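Local coordinates for protein amidase, hydantoinase/carbamoylase family (Paraburkholderia phymatum, PDB 6C0D) that probably hydrolyses N-carbamoyl-L-amino acids as a metal-dependent, homodimeric amidase of the peptidase M20 family, at residues G143-S146 against A151-D154. Sequence-based numbering, arbitrary orientation.
Sequences GSRS and AIDD
Arg145 reaches across to the backbone of Ala151, its NH2 donating to Ala151 O at 3.2 Å. The bond is nearly straight (163° at the hydrogen); the carbonyl oxygen sits at the edge of the guanidinium, in its plane, and offers a lone pair. A water doubles the link: it accepts from Arg145 NE at 3.0 Å and donates to the same Ala151 O at 2.7 Å, so two donors grip one oxygen. The arginine chain bends at chi3 (54°), which swings the guanidinium over to this carbonyl. Next to this polar bridge, Ile152 supplies the apolar part: Ile152 CG2 rests 3.9 Å from Arg145 CB, and Ile152 CD1, ending the longer branch, packs 3.8 Å from both CB and OG of Ser146. Farther out, Arg145 NH1 bonds Ser140 O and Ser139 OG, and NH2 also bonds Ser155 OG; together they fix the guanidinium's rotation. Ser146 OG is satisfied by Arg181 NH2. Arg145 thus ties helix 142-148 to the last loop residues before helix 153-158, where Ile152 occupies the N-cap position. This is packing near the M20 metal centre (zinc on His89, Asp100 and His196), about 11 Å from the side chain of Glu135, a predicted second-zinc ligand.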
ATOM      1  N   GLY A 143     -19.474  23.313  16.227  1.00 29.62           N
ATOM      2  CA  GLY A 143     -19.726  24.481  17.057  1.00 30.08           C
ATOM      3  C   GLY A 143     -19.713  25.785  16.279  1.00 32.23           C
ATOM      4  O   GLY A 143     -20.604  26.629  16.440  1.00 28.43           O
ATOM      5  N   SER A 144     -18.685  25.991  15.451  1.00 27.16           N
ATOM      6  CA  SER A 144     -18.631  27.247  14.707  1.00 27.38           C
ATOM      7  C   SER A 144     -19.717  27.299  13.634  1.00 27.72           C
ATOM      8  O   SER A 144     -20.269  28.373  13.373  1.00 28.66           O
ATOM      9  CB  SER A 144     -17.235  27.470  14.109  1.00 26.98           C
ATOM     10  OG  SER A 144     -16.775  26.338  13.386  1.00 26.60           O
ATOM     11  N   ARG A 145     -20.063  26.155  13.036  1.00 27.88           N
ATOM     12  CA  ARG A 145     -21.192  26.099  12.110  1.00 29.70           C
ATOM     13  C   ARG A 145     -22.495  26.471  12.810  1.00 35.81           C
ATOM     14  O   ARG A 145     -23.309  27.236  12.273  1.00 30.47           O
ATOM     15  CB  ARG A 145     -21.302  24.696  11.499  1.00 32.08           C
ATOM     16  CG  ARG A 145     -20.233  24.348  10.470  1.00 32.38           C
ATOM     17  CD  ARG A 145     -20.063  22.826  10.361  1.00 34.47           C
ATOM     18  NE  ARG A 145     -21.329  22.135  10.095  1.00 39.61           N
ATOM     19  CZ  ARG A 145     -21.589  20.882  10.459  1.00 41.13           C
ATOM     20  NH1 ARG A 145     -20.675  20.172  11.112  1.00 39.77           N
ATOM     21  NH2 ARG A 145     -22.771  20.340  10.180  1.00 47.26           N
ATOM     22  N   SER A 146     -22.726  25.901  13.996  1.00 30.25           N
ATOM     23  CA  SER A 146     -23.934  26.216  14.757  1.00 34.80           C
ATOM     24  C   SER A 146     -23.993  27.694  15.100  1.00 31.93           C
ATOM     25  O   SER A 146     -25.041  28.330  14.971  1.00 30.32           O
ATOM     26  CB  SER A 146     -23.981  25.384  16.036  1.00 33.88           C
ATOM     27  OG  SER A 146     -25.079  25.766  16.848  1.00 34.84           O
ATOM     28  N   ALA A 151     -25.810  25.138   8.192  1.00 46.01           N
ATOM     29  CA  ALA A 151     -26.675  23.970   8.344  1.00 48.77           C
ATOM     30  C   ALA A 151     -26.054  22.933   9.279  1.00 51.24           C
ATOM     31  O   ALA A 151     -24.899  22.529   9.097  1.00 49.54           O
ATOM     32  CB  ALA A 151     -26.960  23.340   6.980  1.00 48.04           C
ATOM     33  N   ILE A 152     -26.822  22.509  10.288  1.00 47.64           N
ATOM     34  CA  ILE A 152     -26.394  21.471  11.220  1.00 46.96           C
ATOM     35  C   ILE A 152     -27.470  20.427  11.471  1.00 53.94           C
ATOM     36  O   ILE A 152     -27.233  19.482  12.229  1.00 51.54           O
ATOM     37  CB  ILE A 152     -25.924  22.064  12.567  1.00 43.24           C
ATOM     38  CG1 ILE A 152     -27.101  22.697  13.309  1.00 43.07           C
ATOM     39  CG2 ILE A 152     -24.793  23.087  12.371  1.00 37.63           C
ATOM     40  CD1 ILE A 152     -26.793  23.115  14.733  1.00 40.61           C
ATOM     41  N   ASP A 153     -28.651  20.564  10.859  1.00 55.73           N
ATOM     42  CA  ASP A 153     -29.773  19.687  11.188  1.00 63.05           C
ATOM     43  C   ASP A 153     -29.486  18.241  10.810  1.00 59.79           C
ATOM     44  O   ASP A 153     -29.780  17.322  11.584  1.00 61.68           O
ATOM     45  CB  ASP A 153     -31.044  20.181  10.497  1.00 72.69           C
ATOM     46  CG  ASP A 153     -31.486  21.544  10.996  1.00 85.79           C
ATOM     47  OD1 ASP A 153     -31.551  21.735  12.229  1.00 89.18           O
ATOM     48  OD2 ASP A 153     -31.756  22.429  10.153  1.00 90.34           O
ATOM     49  N   ASP A 154     -28.914  18.018   9.623  1.00 57.11           N
ATOM     50  CA  ASP A 154     -28.521  16.664   9.241  1.00 61.36           C
ATOM     51  C   ASP A 154     -27.552  16.076  10.257  1.00 61.93           C
ATOM     52  O   ASP A 154     -27.699  14.923  10.678  1.00 57.88           O
ATOM     53  CB  ASP A 154     -27.895  16.664   7.845  1.00 71.70           C
ATOM     54  CG  ASP A 154     -28.906  16.937   6.748  1.00 89.47           C
ATOM     55  OD1 ASP A 154     -30.113  16.699   6.973  1.00 96.63           O
ATOM     56  OD2 ASP A 154     -28.493  17.384   5.655  1.00 94.21           O
TER
HETATM   57  O   HOH W   1     -22.751  23.429   7.741  1.00 40.71           O